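Local coordinates for AP endonuclease, family 2 (Brucella melitensis biovar Abortus, PDB 3NGF), which probably interconverts hydroxypyruvate and tartronate semialdehyde as a manganese-binding isomerase with a TIM-barrel fold, although it is named for an AP endonuclease family, at residues V147-L152 with L166-L171; V40-P45 with D51-E56. One frame throughout, in Å; residues are numbered along the deposited sequence. Where two conformers were deposited one is given.

Interaction 1: residues V147-L152 with L166-L171. With MN (manganese (II) ion), chain C.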
ATOM      1  N   VAL A 147      -6.178   8.858  -1.256  1.00  8.33           N
ATOM      2  CA  VAL A 147      -5.967   8.120  -0.010  1.00  8.03           C
ATOM      3  C   VAL A 147      -6.595   6.742  -0.120  1.00  8.14           C
ATOM      4  O   VAL A 147      -7.734   6.608  -0.583  1.00  8.30           O
ATOM      5  CB  VAL A 147      -6.525   8.871   1.235  1.00  9.91           C
ATOM      6  CG1 VAL A 147      -8.001   9.232   1.091  1.00 11.09           C
ATOM      7  CG2 VAL A 147      -6.256   8.088   2.531  1.00  7.84           C
ATOM      8  N   LEU A 148      -5.870   5.726   0.339  1.00  7.80           N
ATOM      9  CA  LEU A 148      -6.339   4.356   0.234  1.00  7.40           C
ATOM     10  C   LEU A 148      -6.577   3.693   1.562  1.00  8.43           C
ATOM     11  O   LEU A 148      -5.896   3.973   2.560  1.00  8.30           O
ATOM     12  CB  LEU A 148      -5.335   3.492  -0.539  1.00  8.06           C
ATOM     13  CG  LEU A 148      -4.944   3.943  -1.938  1.00  8.02           C
ATOM     14  CD1 LEU A 148      -3.940   2.935  -2.559  1.00  9.71           C
ATOM     15  CD2 LEU A 148      -6.177   4.179  -2.824  1.00 10.18           C
ATOM     16  N   VAL A 149      -7.524   2.754   1.530  1.00  8.25           N
ATOM     17  CA  VAL A 149      -7.753   1.804   2.616  1.00  8.70           C
ATOM     18  C   VAL A 149      -7.259   0.454   2.125  1.00  8.02           C
ATOM     19  O   VAL A 149      -7.583   0.044   0.996  1.00  9.59           O
ATOM     20  CB  VAL A 149      -9.268   1.728   3.020  1.00  8.61           C
ATOM     21  CG1 VAL A 149     -10.218   1.538   1.793  1.00  9.89           C
ATOM     22  CG2 VAL A 149      -9.518   0.607   4.096  1.00 11.47           C
ATOM     23  N   GLU A 150      -6.482  -0.235   2.965  1.00  8.83           N
ATOM     24  CA  GLU A 150      -5.926  -1.556   2.617  1.00  8.71           C
ATOM     25  C   GLU A 150      -6.443  -2.651   3.537  1.00  9.80           C
ATOM     26  O   GLU A 150      -6.023  -2.725   4.695  1.00 10.39           O
ATOM     27  CB  GLU A 150      -4.412  -1.584   2.722  1.00  9.43           C
ATOM     28  CG  GLU A 150      -3.807  -2.861   2.108  1.00  8.88           C
ATOM     29  CD  GLU A 150      -2.334  -3.104   2.416  1.00 13.01           C
ATOM     30  OE1 GLU A 150      -1.673  -2.358   3.156  1.00 13.70           O
ATOM     31  OE2 GLU A 150      -1.833  -4.094   1.870  1.00 10.84           O
ATOM     32  N   PRO A 151      -7.325  -3.513   3.022  1.00  9.43           N
ATOM     33  CA  PRO A 151      -7.674  -4.716   3.811  1.00 10.73           C
ATOM     34  C   PRO A 151      -6.436  -5.571   4.068  1.00 11.19           C
ATOM     35  O   PRO A 151      -5.643  -5.808   3.154  1.00 11.29           O
ATOM     36  CB  PRO A 151      -8.675  -5.447   2.906  1.00 10.82           C
ATOM     37  CG  PRO A 151      -9.233  -4.375   2.028  1.00 10.08           C
ATOM     38  CD  PRO A 151      -8.112  -3.424   1.788  1.00  9.64           C
ATOM     39  N   LEU A 152      -6.293  -6.039   5.306  1.00 11.99           N
ATOM     40  CA  LEU A 152      -5.189  -6.903   5.689  1.00 12.39           C
ATOM     41  C   LEU A 152      -5.731  -8.336   5.865  1.00 13.79           C
ATOM     42  O   LEU A 152      -6.712  -8.713   5.193  1.00 15.27           O
ATOM     43  CB  LEU A 152      -4.470  -6.318   6.894  1.00 12.26           C
ATOM     44  CG  LEU A 152      -3.939  -4.880   6.678  1.00 11.44           C
ATOM     45  CD1 LEU A 152      -3.188  -4.396   7.910  1.00 13.20           C
ATOM     46  CD2 LEU A 152      -3.046  -4.767   5.405  1.00 11.36           C
ATOM     47  N   LEU A 166     -14.477  -6.542  -0.567  1.00 11.90           N
ATOM     48  CA  LEU A 166     -15.734  -5.909  -0.964  1.00 12.55           C
ATOM     49  C   LEU A 166     -16.331  -5.096   0.197  1.00 13.24           C
ATOM     50  O   LEU A 166     -17.038  -4.104  -0.025  1.00 14.20           O
ATOM     51  CB  LEU A 166     -16.730  -6.945  -1.500  1.00 13.97           C
ATOM     52  CG  LEU A 166     -16.339  -7.662  -2.796  1.00 14.27           C
ATOM     53  CD1 LEU A 166     -17.472  -8.598  -3.201  1.00 16.49           C
ATOM     54  CD2 LEU A 166     -16.059  -6.677  -3.904  1.00 14.24           C
ATOM     55  N   GLU A 167     -16.031  -5.489   1.431  1.00 14.06           N
ATOM     56  CA  GLU A 167     -16.447  -4.704   2.594  1.00 14.59           C
ATOM     57  C   GLU A 167     -15.761  -3.334   2.528  1.00 13.37           C
ATOM     58  O   GLU A 167     -16.379  -2.304   2.833  1.00 13.87           O
ATOM     59  CB  GLU A 167     -16.057  -5.420   3.872  1.00 15.21           C
ATOM     60  CG  GLU A 167     -16.396  -4.666   5.132  1.00 17.10           C
ATOM     61  CD  GLU A 167     -16.067  -5.438   6.401  1.00 21.58           C
ATOM     62  OE1 GLU A 167     -15.444  -6.532   6.328  1.00 21.34           O
ATOM     63  OE2 GLU A 167     -16.449  -4.935   7.486  1.00 25.94           O
ATOM     64  N   ALA A 168     -14.492  -3.323   2.126  1.00 12.66           N
ATOM     65  CA  ALA A 168     -13.745  -2.063   2.001  1.00 11.67           C
ATOM     66  C   ALA A 168     -14.324  -1.204   0.874  1.00 11.87           C
ATOM     67  O   ALA A 168     -14.430   0.029   1.006  1.00 11.89           O
ATOM     68  CB  ALA A 168     -12.232  -2.313   1.768  1.00 11.49           C
ATOM     69  N   VAL A 169     -14.683  -1.834  -0.248  1.00 12.04           N
ATOM     70  CA  VAL A 169     -15.354  -1.121  -1.344  1.00 11.86           C
ATOM     71  C   VAL A 169     -16.636  -0.442  -0.844  1.00 13.25           C
ATOM     72  O   VAL A 169     -16.914   0.718  -1.172  1.00 11.55           O
ATOM     73  CB  VAL A 169     -15.661  -2.045  -2.517  1.00 12.43           C
ATOM     74  CG1 VAL A 169     -16.575  -1.362  -3.518  1.00 14.64           C
ATOM     75  CG2 VAL A 169     -14.335  -2.524  -3.175  1.00  9.71           C
ATOM     76  N   GLY A 170     -17.385  -1.167  -0.037  1.00 13.93           N
ATOM     77  CA  GLY A 170     -18.592  -0.626   0.596  1.00 15.02           C
ATOM     78  C   GLY A 170     -18.314   0.551   1.506  1.00 14.22           C
ATOM     79  O   GLY A 170     -19.074   1.550   1.488  1.00 15.05           O
ATOM     80  N   LEU A 171     -17.244   0.466   2.294  1.00 13.33           N
ATOM     81  CA  LEU A 171     -16.891   1.574   3.187  1.00 13.69           C
ATOM     82  C   LEU A 171     -16.487   2.804   2.381  1.00 12.42           C
ATOM     83  O   LEU A 171     -16.854   3.924   2.720  1.00 12.59           O
ATOM     84  CB  LEU A 171     -15.771   1.182   4.141  1.00 13.50           C
ATOM     85  CG  LEU A 171     -16.148   0.283   5.316  1.00 16.54           C
ATOM     86  CD1 LEU A 171     -14.855  -0.151   6.020  1.00 18.65           C
ATOM     87  CD2 LEU A 171     -17.063   1.065   6.255  1.00 17.04           C
TER
HETATM   88 MN    MN C 262       0.232  -4.691   1.699  1.00 18.06          MN
HETATM   89  O   HOH W   1       0.727  -2.493   2.707  1.00 17.59           O
HETATM   90  O   HOH W   2       0.470  -5.455   3.821  1.00 13.92           O
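The single methyl of A168 overlaps the ring of P151, with CB of A168 3.6 Å from CG of P151. This is a strand-to-helix contact of a TIM barrel. It joins strand 146-149, with the loop that follows it, to helix 165-175 of the same beta-alpha-beta unit. V149 adds a second, looser touch: its CG1 lies 4.3 Å from CB of A168. The methyl therefore meets one residue of the strand and one of the loop. The nearest pair of CA atoms is at the same place, CA of P151 to CA of A168, 6.9 Å. All three touching residues are buried, and the contact is wholly apolar. F129 and F133 of helix 122-140 also pack on V149, as does I162, so several elements cover this outer side of the barrel.

E150 sits between the two packing residues, but its CB is directed away from the helix. CG is anti to the backbone N (chi1 -169°), and the chain stays extended beyond it. This carries the carboxylate to the manganese ion. D185, Q211 and E247 complete the protein part of the site. Water 2 is a further ligand, 2.3 Å from the manganese. E150 is also predicted to be a proton donor or acceptor. The short run from V149 to P151 thus faces the helix at both ends and the metal site in the middle. The carboxylate binds through one oxygen: OE2 of E150 lies 2.2 Å from the manganese, while OE1 of E150 stays 3.3 Å from it.

Interaction 2: residues V40-P45 with D51-E56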
ATOM      1  N   VAL A  40       9.276   2.866  -6.645  1.00 10.90           N
ATOM      2  CA  VAL A  40       9.446   2.277  -5.329  1.00 10.41           C
ATOM      3  C   VAL A  40       8.270   2.646  -4.409  1.00  9.96           C
ATOM      4  O   VAL A  40       7.564   3.638  -4.635  1.00  9.83           O
ATOM      5  CB  VAL A  40      10.768   2.690  -4.651  1.00 10.70           C
ATOM      6  CG1 VAL A  40      11.976   2.172  -5.444  1.00  8.89           C
ATOM      7  CG2 VAL A  40      10.845   4.208  -4.478  1.00 10.90           C
ATOM      8  N   GLU A  41       8.106   1.843  -3.376  1.00  9.03           N
ATOM      9  CA  GLU A  41       7.169   2.116  -2.278  1.00  9.31           C
ATOM     10  C   GLU A  41       7.862   1.744  -0.985  1.00  9.66           C
ATOM     11  O   GLU A  41       8.853   1.003  -0.998  1.00  9.75           O
ATOM     12  CB  GLU A  41       5.879   1.324  -2.443  1.00  9.24           C
ATOM     13  CG  GLU A  41       6.035  -0.203  -2.378  1.00  9.79           C
ATOM     14  CD  GLU A  41       4.719  -0.939  -2.537  1.00 10.84           C
ATOM     15  OE1 GLU A  41       3.807  -0.414  -3.219  1.00 14.64           O
ATOM     16  OE2 GLU A  41       4.605  -2.065  -1.975  1.00 13.57           O
ATOM     17  N   PHE A  42       7.309   2.194   0.139  1.00  9.54           N
ATOM     18  CA  PHE A  42       7.772   1.754   1.449  1.00  9.92           C
ATOM     19  C   PHE A  42       6.725   2.178   2.460  1.00 11.96           C
ATOM     20  O   PHE A  42       5.787   2.873   2.087  1.00 13.54           O
ATOM     21  CB  PHE A  42       9.186   2.293   1.821  1.00 10.31           C
ATOM     22  CG  PHE A  42       9.408   3.731   1.452  1.00 11.06           C
ATOM     23  CD1 PHE A  42       8.777   4.743   2.162  1.00 15.55           C
ATOM     24  CD2 PHE A  42      10.224   4.070   0.394  1.00 11.42           C
ATOM     25  CE1 PHE A  42       8.969   6.095   1.812  1.00 17.52           C
ATOM     26  CE2 PHE A  42      10.425   5.411   0.053  1.00 11.97           C
ATOM     27  CZ  PHE A  42       9.819   6.404   0.745  1.00 13.47           C
ATOM     28  N   LEU A  43       6.833   1.755   3.716  1.00 14.13           N
ATOM     29  CA  LEU A  43       5.788   2.088   4.680  1.00 15.13           C
ATOM     30  C   LEU A  43       5.908   3.524   5.174  1.00 13.99           C
ATOM     31  O   LEU A  43       5.022   4.357   4.917  1.00 13.13           O
ATOM     32  CB  LEU A  43       5.797   1.091   5.842  1.00 16.04           C
ATOM     33  CG  LEU A  43       5.109  -0.214   5.449  1.00 20.17           C
ATOM     34  CD1 LEU A  43       5.979  -1.025   4.556  1.00 23.39           C
ATOM     35  CD2 LEU A  43       4.666  -1.020   6.682  1.00 23.00           C
ATOM     36  N   PHE A  44       7.018   3.835   5.840  1.00 13.83           N
ATOM     37  CA  PHE A  44       7.148   5.109   6.559  1.00 15.07           C
ATOM     38  C   PHE A  44       8.439   5.849   6.265  1.00 16.14           C
ATOM     39  O   PHE A  44       9.521   5.333   6.534  1.00 18.58           O
ATOM     40  CB  PHE A  44       7.008   4.891   8.080  1.00 15.98           C
ATOM     41  CG  PHE A  44       5.845   4.015   8.475  1.00 15.61           C
ATOM     42  CD1 PHE A  44       4.533   4.444   8.316  1.00 16.00           C
ATOM     43  CD2 PHE A  44       6.058   2.752   9.016  1.00 19.16           C
ATOM     44  CE1 PHE A  44       3.454   3.643   8.691  1.00 15.88           C
ATOM     45  CE2 PHE A  44       4.983   1.948   9.373  1.00 18.88           C
ATOM     46  CZ  PHE A  44       3.682   2.395   9.217  1.00 18.00           C
ATOM     47  N   PRO A  45       8.339   7.074   5.732  1.00 15.44           N
ATOM     48  CA  PRO A  45       9.536   7.891   5.503  1.00 15.34           C
ATOM     49  C   PRO A  45       9.913   8.814   6.669  1.00 15.46           C
ATOM     50  O   PRO A  45      10.897   9.558   6.568  1.00 16.20           O
ATOM     51  CB  PRO A  45       9.116   8.746   4.326  1.00 15.21           C
ATOM     52  CG  PRO A  45       7.665   8.954   4.553  1.00 15.60           C
ATOM     53  CD  PRO A  45       7.138   7.687   5.145  1.00 15.15           C
ATOM     54  N   ASP A  51      13.690  15.972   2.089  1.00 12.57           N
ATOM     55  CA  ASP A  51      14.583  16.444   1.037  1.00 12.77           C
ATOM     56  C   ASP A  51      15.590  15.342   0.607  1.00 11.13           C
ATOM     57  O   ASP A  51      15.985  15.269  -0.565  1.00 11.17           O
ATOM     58  CB  ASP A  51      15.370  17.678   1.472  1.00 14.16           C
ATOM     59  CG  ASP A  51      14.547  18.963   1.515  1.00 17.52           C
ATOM     60  OD1 ASP A  51      13.335  18.969   1.190  1.00 18.19           O
ATOM     61  OD2 ASP A  51      15.185  19.999   1.855  1.00 20.72           O
ATOM     62  N   VAL A  52      16.053  14.534   1.563  1.00 10.73           N
ATOM     63  CA  VAL A  52      17.010  13.472   1.300  1.00 10.46           C
ATOM     64  C   VAL A  52      16.335  12.381   0.459  1.00 10.08           C
ATOM     65  O   VAL A  52      16.887  11.958  -0.543  1.00 10.04           O
ATOM     66  CB  VAL A  52      17.606  12.892   2.623  1.00 10.77           C
ATOM     67  CG1 VAL A  52      18.449  11.626   2.366  1.00 10.77           C
ATOM     68  CG2 VAL A  52      18.406  13.977   3.358  1.00 11.43           C
ATOM     69  N   ILE A  53      15.135  11.948   0.861  0.50  9.95           N
ATOM     70  CA  ILE A  53      14.383  10.968   0.068  0.50  9.79           C
ATOM     71  C   ILE A  53      14.073  11.507  -1.332  0.50 10.00           C
ATOM     72  O   ILE A  53      14.230  10.787  -2.321  0.50 10.56           O
ATOM     73  CB  ILE A  53      13.069  10.520   0.758  0.50  9.69           C
ATOM     74  CG1 ILE A  53      13.360   9.738   2.036  0.50  9.66           C
ATOM     75  CG2 ILE A  53      12.248   9.638  -0.187  0.50  9.71           C
ATOM     76  CD1 ILE A  53      12.074   9.409   2.866  0.50  9.60           C
ATOM     77  N   ALA A  54      13.701  12.787  -1.434  1.00 10.29           N
ATOM     78  CA  ALA A  54      13.458  13.422  -2.769  1.00 10.81           C
ATOM     79  C   ALA A  54      14.704  13.291  -3.670  1.00 10.82           C
ATOM     80  O   ALA A  54      14.596  12.970  -4.876  1.00 11.24           O
ATOM     81  CB  ALA A  54      13.073  14.932  -2.607  1.00 11.39           C
ATOM     82  N   ARG A  55      15.871  13.529  -3.087  1.00 11.26           N
ATOM     83  CA  ARG A  55      17.142  13.436  -3.827  1.00 11.24           C
ATOM     84  C   ARG A  55      17.479  11.995  -4.191  1.00 11.89           C
ATOM     85  O   ARG A  55      17.976  11.721  -5.274  1.00 12.53           O
ATOM     86  CB  ARG A  55      18.283  14.124  -3.067  1.00 11.20           C
ATOM     87  CG  ARG A  55      18.276  15.661  -3.216  1.00 11.51           C
ATOM     88  CD  ARG A  55      19.544  16.271  -2.627  1.00 11.03           C
ATOM     89  NE  ARG A  55      19.575  16.178  -1.154  1.00 11.05           N
ATOM     90  CZ  ARG A  55      19.036  17.052  -0.318  1.00 14.39           C
ATOM     91  NH1 ARG A  55      19.117  16.858   0.995  1.00 13.73           N
ATOM     92  NH2 ARG A  55      18.413  18.124  -0.772  1.00 17.47           N
ATOM     93  N   GLU A  56      17.162  11.053  -3.309  1.00 12.10           N
ATOM     94  CA  GLU A  56      17.296   9.632  -3.662  1.00 11.66           C
ATOM     95  C   GLU A  56      16.496   9.283  -4.921  1.00 11.57           C
ATOM     96  O   GLU A  56      16.997   8.599  -5.824  1.00 13.28           O
ATOM     97  CB  GLU A  56      16.817   8.725  -2.534  1.00 11.56           C
ATOM     98  CG  GLU A  56      17.630   8.663  -1.271  1.00 11.50           C
ATOM     99  CD  GLU A  56      19.003   8.038  -1.421  1.00 13.57           C
ATOM    100  OE1 GLU A  56      19.333   7.439  -2.492  1.00 13.55           O
ATOM    101  OE2 GLU A  56      19.761   8.139  -0.427  1.00 14.37           O
TER
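CA of P45 and CA of I53, 7.9 Å apart, are the nearest CA atoms of the two segments. Residues 40-45 run off the end of strand 39-41 into a loop, and residues 51-56 lie on helix 50-59. Both belong to one beta-alpha-beta unit of the TIM barrel, whose next strand is 63-68.

I53 makes the whole contact from the helix side, using two branches. Its CG2 meets the F42 ring, 4.2 Å from CZ of F42. Its other branch is extended (chi2 173°) and takes CD1 to P45. F42 and I53 approach from opposite directions. F42 has CG between its backbone N and carbonyl carbon (chi1 42°), and CZ, at the far end of its ring, is the atom nearest the I53 methyl. The F25 ring packs edge-to-face with F42, and F29 of helix 25-34 also touches it. I53 also packs on L105.

The neighbouring E41 belongs to a different environment. Its carboxylate is hydrogen-bonded to N15, H209 and Q211. Because Q211 is a manganese ligand, E41 is a second-shell residue that probably helps to position it.

I53 was modelled in two conformers, so the finest detail of its packing is doubtful. In the conformer described, CD1 of I53 is 3.4 Å from CB of P45, tighter than usual for two carbons, and 3.9 Å from O of P45.

In the fold
Interactions 1 and 2 are buried and apolar, and each joins the C-terminal end of a barrel strand or the loop after it to the next helix. Interaction 1 uses both, interaction 2 the loop alone. They lie on opposite sides of the chain's centre, about 25 Å apart between their centres, and do not touch. In each, one helix residue meets a proline and one other apolar residue, aliphatic in interaction 1 and aromatic in interaction 2. Their links to the metal site also differ. Residues 147-152 supply a direct manganese ligand, E150. Residues 40-45 supply E41, which is hydrogen-bonded to the ligand Q211 and so probably acts in the second shell. The same closed sheet carries both strands.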